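Local coordinates for potential RNA-dependent RNA polymerase (Human picobirnavirus, PDB 5I62), which catalyses template-directed RNA synthesis from ribonucleoside triphosphates and probably serves both transcription and replication of the viral double-stranded RNA genome, at residues Tyr11-Asn16 and Ser144-Ser148; Arg150-Val154 and Phe208-Ile212; Thr444-Leu448 and Asp471-Gly476. All coordinates share one frame; numbering follows the deposited sequence.

Contact 1: residues Tyr11-Asn16 and Ser144-Ser148; sequences YFNIPN and SPYFS
Asn13 and Pro145 are joined by the shortest hydrogen bond of this loop-to-loop contact: Asn13 N donates to Pro145 O over 2.8 Å and points almost straight at it (175° at the hydrogen), although the nitrogen stands above the carbonyl plane. Neither segment is helix or strand; the N-terminal link between helix 5-11 and helix 17-28 lies along the loop that precedes helix 150-157, the latter probably part of the fingers of the right-hand polymerase fold. A second bond runs the other way, from Ser144 OG to Tyr11 O at 3.1 Å, and reaches its acceptor in the carbonyl plane. The hydroxyl gets there by swinging opposite its own backbone nitrogen (chi1 166°). Between the two bonds the backbones come close enough for CA-H...O contacts, Phe12 CA to Pro145 O and Pro145 CA to Tyr11 O, each 3.3 Å; the peptide before Pro145 is cis. Farther along, the amide of Asn13 meets the Tyr146 ring at its edge, ND2 lying 3.6 Å from CD1 with the two planes 71° apart. One water accepts from Asn13 ND2 at 3.0 Å and donates to Tyr146 O at 2.9 Å, an oxygen that also accepts from Ser148 OG, well above its carbonyl plane. One ring face of Tyr146 carries Pro145 CG, and Lys156 makes a cation-pi contact with the same ring. Outward from this, the loops are tied to helix 17-28: Phe147 meets Tyr22 edge-to-face, and Asn16 is the N-cap, its OD1 accepting from Leu19 N.

Contact 2: residues Arg150-Val154 and Phe208-Ile212; sequences RKAVV and FAVNI
Phe208, whose O takes a 2.8 Å helical bond from Ile212 N, lies against Arg150 and so brings the first turn of helix 208-228 onto the start of helix 150-157. The two helix segments are nearly perpendicular, and their axes come no closer than 12.2 Å, so long side chains must span the gap. Phe208 does so with CG anti to its backbone nitrogen (chi1 -166°), and its ring is sandwiched. On one face sits Arg150 CG, 3.5 Å from the ring centroid and only 7° off the normal, which is the geometry of a CH-pi contact. The opposite face takes Ile212 CD1 from one turn along the same helix, 3.6 Å above the plane and displaced toward the rim. Arg150 runs extended from CG to NE across the ring: CB lies 3.7 Å from CZ of Phe208, and NE comes within 3.6 Å of CD1. The guanidinium is tilted only 15° from the ring plane but lies past the ring's rim, so it is not stacked on the face. Val154 CG2 fills in at the ring edge, in plane and 3.9 Å from CE2 of Phe208, whereas Val153 CG2 approaches CD2 obliquely at the same distance, 3.9 Å. Around this pair, probably within the fingers, Val133 of helix 129-135 touches both Val154 and Ile212, and Met136 touches both Arg150 and Phe208. The chemistry is thus divided along one side chain, with the methylenes of Arg150 packing as hydrocarbon on a buried ring while its guanidinium, past the ring's rim, is bonded through NH1 to Lys137 O.

Contact 3: residues Thr444-Leu448 and Asp471-Gly476; sequences TLRYL and DKTRLG
The Tyr447 ring and the Asp471 carboxylate meet with their planes 84° apart, the acid standing at the ring edge, where OD2 is 3.6 Å from CD2 of Tyr447. Leu475 CD2 comes to the same ring obliquely, 3.7 Å from Tyr447 CD2. On the carboxylate, two donors reach Asp471 OD2 from one face: Leu475 N at 2.8 Å and Thr473 OG1 at 3.0 Å. With CG anti to the backbone nitrogen (chi1 -174°), the Asp471 carboxylate turns toward Tyr447 while still accepting from its own loop. Asp471 to Arg474 form a type I beta turn, closed by Arg474 N to Asp471 O at 2.9 Å and backed by a weak Asx-turn bond from Thr473 N to Asp471 OD1; it follows helix 460-469 and packs on helix 441-451, probably in the C-terminal thumb region. A water bridges the two segments, 2.7 Å from Tyr447 OH and donating to Asp471 OD1 at 2.8 Å. One helical turn earlier, Thr444 CG2 presses on the backbone where Leu475 joins Gly476, 3.5 Å from Leu475 C. Leu448 CD2 touches Leu475 too, and Leu530 of helix 525-532 contacts both leucines.

In the fold
Followed from the N terminus, the three contacts come in series, none nested in or crossing another. Contact 1 closes the longest loop, bringing the N-terminal link 11-16 back onto 144-148 after 127 mostly helical and irregular residues. Contact 2 opens almost at once and encloses the strands 160-165, 168-173, 176-189 and 199-205, joining the helices before and after them. These two are neighbours, with centres 12 Å apart, and touch where Tyr146 CB packs on Val153 CG1 at 3.8 Å. Contact 3, late in the chain, closes a short loop round helix 460-469, tying helix 441-451 to segment 471-476; its centre lies about 38 Å from that of contact 1 and 34 Å from contact 2's.

Contact 1: residues Tyr11-Asn16 and Ser144-Ser148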
# COMPACT_ATOMS: atom_id res chain seq x y z
N TYR A 11 1.57 2.98 -28.58
CA TYR A 11 1.51 2.76 -27.15
C TYR A 11 0.61 1.59 -26.78
O TYR A 11 0.88 0.88 -25.81
CB TYR A 11 1.00 4.01 -26.44
CG TYR A 11 1.97 5.17 -26.49
CD1 TYR A 11 2.05 5.99 -27.60
CD2 TYR A 11 2.80 5.45 -25.40
CE1 TYR A 11 2.95 7.05 -27.65
CE2 TYR A 11 3.68 6.51 -25.43
CZ TYR A 11 3.76 7.30 -26.56
OH TYR A 11 4.65 8.36 -26.59
N PHE A 12 -0.47 1.38 -27.54
CA PHE A 12 -1.41 0.31 -27.24
C PHE A 12 -1.73 -0.50 -28.48
O PHE A 12 -1.75 0.02 -29.59
CB PHE A 12 -2.70 0.84 -26.62
CG PHE A 12 -2.47 1.53 -25.32
CD1 PHE A 12 -2.41 0.79 -24.15
CD2 PHE A 12 -2.22 2.88 -25.27
CE1 PHE A 12 -2.16 1.40 -22.94
CE2 PHE A 12 -1.96 3.51 -24.05
CZ PHE A 12 -1.93 2.76 -22.89
N ASN A 13 -1.99 -1.77 -28.26
CA ASN A 13 -2.39 -2.70 -29.30
C ASN A 13 -3.83 -2.36 -29.67
O ASN A 13 -4.74 -2.56 -28.86
CB ASN A 13 -2.24 -4.12 -28.79
CG ASN A 13 -2.46 -5.17 -29.87
OD1 ASN A 13 -1.93 -5.07 -30.97
ND2 ASN A 13 -3.25 -6.18 -29.54
N ILE A 14 -4.04 -1.80 -30.87
CA ILE A 14 -5.34 -1.24 -31.32
C ILE A 14 -5.80 -2.02 -32.55
O ILE A 14 -5.01 -2.20 -33.48
CB ILE A 14 -5.22 0.29 -31.66
CG1 ILE A 14 -4.80 1.13 -30.45
CG2 ILE A 14 -6.51 0.87 -32.26
CD1 ILE A 14 -5.65 0.94 -29.21
N PRO A 15 -7.08 -2.45 -32.60
CA PRO A 15 -8.13 -2.06 -31.66
C PRO A 15 -8.14 -2.84 -30.34
O PRO A 15 -7.57 -3.93 -30.22
CB PRO A 15 -9.43 -2.33 -32.46
CG PRO A 15 -9.00 -3.02 -33.76
CD PRO A 15 -7.57 -3.44 -33.58
N ASN A 16 -8.79 -2.25 -29.34
CA ASN A 16 -8.92 -2.85 -28.02
C ASN A 16 -10.18 -2.29 -27.38
O ASN A 16 -10.14 -1.24 -26.72
CB ASN A 16 -7.70 -2.57 -27.14
CG ASN A 16 -7.70 -3.40 -25.86
OD1 ASN A 16 -8.75 -3.72 -25.31
ND2 ASN A 16 -6.51 -3.78 -25.41
N SER A 144 0.12 -1.35 -20.73
CA SER A 144 0.66 -1.06 -22.05
C SER A 144 1.55 -2.21 -22.55
O SER A 144 2.35 -2.73 -21.77
CB SER A 144 1.42 0.27 -21.92
OG SER A 144 2.25 0.53 -23.01
N PRO A 145 1.42 -2.63 -23.83
CA PRO A 145 0.47 -2.21 -24.86
C PRO A 145 -0.82 -3.04 -25.00
O PRO A 145 -1.78 -2.58 -25.61
CB PRO A 145 1.28 -2.37 -26.15
CG PRO A 145 2.04 -3.63 -25.89
CD PRO A 145 2.43 -3.54 -24.39
N TYR A 146 -0.84 -4.26 -24.47
CA TYR A 146 -1.96 -5.15 -24.75
C TYR A 146 -3.17 -4.93 -23.84
O TYR A 146 -4.28 -5.25 -24.25
CB TYR A 146 -1.54 -6.62 -24.63
CG TYR A 146 -0.51 -6.99 -25.67
CD1 TYR A 146 -0.84 -7.03 -27.03
CD2 TYR A 146 0.79 -7.31 -25.30
CE1 TYR A 146 0.12 -7.37 -27.99
CE2 TYR A 146 1.75 -7.64 -26.24
CZ TYR A 146 1.40 -7.67 -27.59
OH TYR A 146 2.35 -8.00 -28.52
N PHE A 147 -2.98 -4.40 -22.64
CA PHE A 147 -4.09 -4.16 -21.72
C PHE A 147 -4.99 -5.40 -21.57
O PHE A 147 -6.21 -5.33 -21.67
CB PHE A 147 -4.91 -2.95 -22.16
CG PHE A 147 -5.61 -2.24 -21.02
CD1 PHE A 147 -4.91 -1.40 -20.17
CD2 PHE A 147 -6.97 -2.43 -20.81
CE1 PHE A 147 -5.57 -0.75 -19.11
CE2 PHE A 147 -7.63 -1.79 -19.77
CZ PHE A 147 -6.93 -0.95 -18.93
N SER A 148 -4.35 -6.54 -21.35
CA SER A 148 -5.02 -7.81 -21.12
C SER A 148 -4.56 -8.37 -19.79
O SER A 148 -3.82 -7.74 -19.04
CB SER A 148 -4.74 -8.81 -22.25
OG SER A 148 -4.80 -8.18 -23.51
O HOH W 1 -4.62 -6.23 -26.92

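Contact 2: residues Arg150-Val154 and Phe208-Ile212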
# COMPACT_ATOMS: atom_id res chain seq x y z
N ARG A 150 -2.08 -10.54 -17.81
CA ARG A 150 -0.68 -10.89 -18.01
C ARG A 150 -0.53 -12.30 -18.56
O ARG A 150 0.28 -12.54 -19.47
CB ARG A 150 0.07 -10.77 -16.69
CG ARG A 150 0.38 -9.34 -16.30
CD ARG A 150 0.87 -9.30 -14.86
NE ARG A 150 1.36 -7.97 -14.50
CZ ARG A 150 1.85 -7.66 -13.30
NH1 ARG A 150 1.90 -8.57 -12.35
NH2 ARG A 150 2.29 -6.43 -13.07
N LYS A 151 -1.29 -13.24 -18.01
CA LYS A 151 -1.18 -14.64 -18.38
C LYS A 151 -1.29 -14.82 -19.89
O LYS A 151 -0.57 -15.61 -20.49
CB LYS A 151 -2.26 -15.42 -17.64
CG LYS A 151 -2.14 -16.93 -17.66
CD LYS A 151 -3.32 -17.52 -16.91
CE LYS A 151 -2.94 -18.84 -16.26
NZ LYS A 151 -3.78 -19.98 -16.74
N ALA A 152 -2.16 -14.02 -20.52
CA ALA A 152 -2.46 -14.14 -21.94
C ALA A 152 -1.34 -13.62 -22.84
O ALA A 152 -1.33 -13.96 -24.03
CB ALA A 152 -3.75 -13.38 -22.25
N VAL A 153 -0.43 -12.79 -22.34
CA VAL A 153 0.48 -12.07 -23.21
C VAL A 153 1.95 -12.31 -22.86
O VAL A 153 2.82 -11.62 -23.38
CB VAL A 153 0.16 -10.56 -23.22
CG1 VAL A 153 -1.23 -10.31 -23.82
CG2 VAL A 153 0.27 -9.95 -21.77
N VAL A 154 2.23 -13.30 -22.01
CA VAL A 154 3.61 -13.55 -21.60
C VAL A 154 4.50 -13.78 -22.81
O VAL A 154 5.59 -13.19 -22.94
CB VAL A 154 3.69 -14.74 -20.63
CG1 VAL A 154 5.12 -15.16 -20.41
CG2 VAL A 154 3.03 -14.40 -19.29
N PHE A 208 3.44 -4.30 -18.39
CA PHE A 208 3.97 -5.60 -17.98
C PHE A 208 5.49 -5.67 -18.16
O PHE A 208 6.21 -6.11 -17.26
CB PHE A 208 3.26 -6.69 -18.82
CG PHE A 208 3.42 -8.11 -18.31
CD1 PHE A 208 3.86 -8.39 -17.02
CD2 PHE A 208 3.10 -9.19 -19.15
CE1 PHE A 208 3.99 -9.70 -16.58
CE2 PHE A 208 3.24 -10.50 -18.71
CZ PHE A 208 3.69 -10.75 -17.42
N ALA A 209 5.99 -5.23 -19.33
CA ALA A 209 7.43 -5.31 -19.60
C ALA A 209 8.24 -4.51 -18.57
O ALA A 209 9.30 -4.97 -18.12
CB ALA A 209 7.74 -4.81 -21.02
N VAL A 210 7.78 -3.32 -18.20
CA VAL A 210 8.49 -2.54 -17.18
C VAL A 210 8.45 -3.26 -15.84
O VAL A 210 9.48 -3.39 -15.17
CB VAL A 210 7.91 -1.11 -17.06
CG1 VAL A 210 8.64 -0.32 -15.93
CG2 VAL A 210 8.03 -0.36 -18.38
N ASN A 211 7.27 -3.74 -15.44
CA ASN A 211 7.16 -4.43 -14.15
C ASN A 211 8.04 -5.68 -14.10
O ASN A 211 8.66 -5.96 -13.07
CB ASN A 211 5.70 -4.80 -13.87
CG ASN A 211 4.92 -3.66 -13.23
OD1 ASN A 211 5.49 -2.74 -12.63
ND2 ASN A 211 3.61 -3.73 -13.35
N ILE A 212 8.11 -6.45 -15.20
CA ILE A 212 9.04 -7.59 -15.24
C ILE A 212 10.48 -7.13 -15.00
O ILE A 212 11.20 -7.71 -14.17
CB ILE A 212 8.92 -8.32 -16.60
CG1 ILE A 212 7.54 -8.94 -16.76
CG2 ILE A 212 10.03 -9.39 -16.71
CD1 ILE A 212 7.27 -9.47 -18.20

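Contact 3: residues Thr444-Leu448 and Asp471-Gly476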
# COMPACT_ATOMS: atom_id res chain seq x y z
N THR A 444 -18.72 -13.44 1.31
CA THR A 444 -18.33 -13.95 2.62
C THR A 444 -16.82 -13.98 2.79
O THR A 444 -16.31 -13.70 3.88
CB THR A 444 -18.91 -15.35 2.83
OG1 THR A 444 -20.34 -15.30 2.71
CG2 THR A 444 -18.54 -15.88 4.21
N LEU A 445 -16.09 -14.36 1.74
CA LEU A 445 -14.63 -14.34 1.83
C LEU A 445 -14.13 -12.93 2.12
O LEU A 445 -13.20 -12.75 2.90
CB LEU A 445 -14.01 -14.88 0.55
CG LEU A 445 -14.21 -16.39 0.36
CD1 LEU A 445 -13.79 -16.79 -1.02
CD2 LEU A 445 -13.39 -17.16 1.39
N ARG A 446 -14.73 -11.92 1.48
CA ARG A 446 -14.34 -10.54 1.76
C ARG A 446 -14.63 -10.17 3.22
O ARG A 446 -13.77 -9.60 3.90
CB ARG A 446 -15.04 -9.57 0.81
CG ARG A 446 -14.67 -8.09 1.02
CD ARG A 446 -15.41 -7.18 0.02
NE ARG A 446 -15.17 -5.77 0.31
CZ ARG A 446 -15.90 -5.05 1.15
NH1 ARG A 446 -16.93 -5.59 1.78
NH2 ARG A 446 -15.58 -3.78 1.38
N TYR A 447 -15.83 -10.51 3.71
CA TYR A 447 -16.17 -10.27 5.12
C TYR A 447 -15.10 -10.84 6.05
O TYR A 447 -14.68 -10.18 7.01
CB TYR A 447 -17.51 -10.90 5.48
CG TYR A 447 -18.76 -10.28 4.93
CD1 TYR A 447 -18.78 -8.97 4.44
CD2 TYR A 447 -19.95 -11.01 4.91
CE1 TYR A 447 -19.95 -8.42 3.95
CE2 TYR A 447 -21.11 -10.47 4.43
CZ TYR A 447 -21.12 -9.18 3.95
OH TYR A 447 -22.30 -8.66 3.47
N LEU A 448 -14.70 -12.10 5.81
CA LEU A 448 -13.75 -12.75 6.71
C LEU A 448 -12.40 -12.05 6.68
O LEU A 448 -11.75 -11.88 7.72
CB LEU A 448 -13.58 -14.22 6.33
CG LEU A 448 -14.85 -15.07 6.41
CD1 LEU A 448 -14.56 -16.51 5.96
CD2 LEU A 448 -15.41 -15.05 7.81
N ASP A 471 -25.31 -10.92 8.78
CA ASP A 471 -25.09 -11.67 7.55
C ASP A 471 -26.10 -12.80 7.44
O ASP A 471 -26.20 -13.65 8.34
CB ASP A 471 -23.66 -12.21 7.47
CG ASP A 471 -23.36 -12.86 6.13
OD1 ASP A 471 -24.19 -12.74 5.21
OD2 ASP A 471 -22.30 -13.51 6.00
N LYS A 472 -26.87 -12.80 6.35
CA LYS A 472 -27.82 -13.87 6.07
C LYS A 472 -27.16 -15.24 6.20
O LYS A 472 -27.68 -16.14 6.87
CB LYS A 472 -28.41 -13.67 4.67
CG LYS A 472 -29.47 -14.69 4.24
CD LYS A 472 -30.34 -15.14 5.41
CE LYS A 472 -31.26 -16.30 5.00
NZ LYS A 472 -30.51 -17.48 4.47
N THR A 473 -25.99 -15.41 5.57
CA THR A 473 -25.22 -16.64 5.59
C THR A 473 -24.36 -16.79 6.84
O THR A 473 -23.59 -17.75 6.92
CB THR A 473 -24.32 -16.74 4.36
OG1 THR A 473 -23.10 -16.02 4.61
CG2 THR A 473 -24.99 -16.16 3.15
N ARG A 474 -24.43 -15.84 7.78
CA ARG A 474 -23.73 -15.93 9.06
C ARG A 474 -22.24 -16.19 8.90
O ARG A 474 -21.65 -17.04 9.57
CB ARG A 474 -24.39 -16.98 9.96
CG ARG A 474 -25.82 -16.64 10.33
CD ARG A 474 -26.62 -17.88 10.64
NE ARG A 474 -26.17 -18.50 11.88
CZ ARG A 474 -25.83 -19.77 12.01
NH1 ARG A 474 -25.89 -20.60 10.97
NH2 ARG A 474 -25.42 -20.22 13.19
N LEU A 475 -21.62 -15.43 7.99
CA LEU A 475 -20.18 -15.47 7.76
C LEU A 475 -19.70 -16.87 7.36
O LEU A 475 -18.61 -17.29 7.70
CB LEU A 475 -19.41 -14.99 9.00
CG LEU A 475 -19.77 -13.57 9.44
CD1 LEU A 475 -18.95 -13.12 10.65
CD2 LEU A 475 -19.62 -12.59 8.28
N GLY A 476 -20.53 -17.61 6.62
CA GLY A 476 -20.17 -18.92 6.14
C GLY A 476 -20.70 -20.07 6.98
O GLY A 476 -20.72 -21.21 6.49
O HOH W 2 -24.38 -10.33 3.79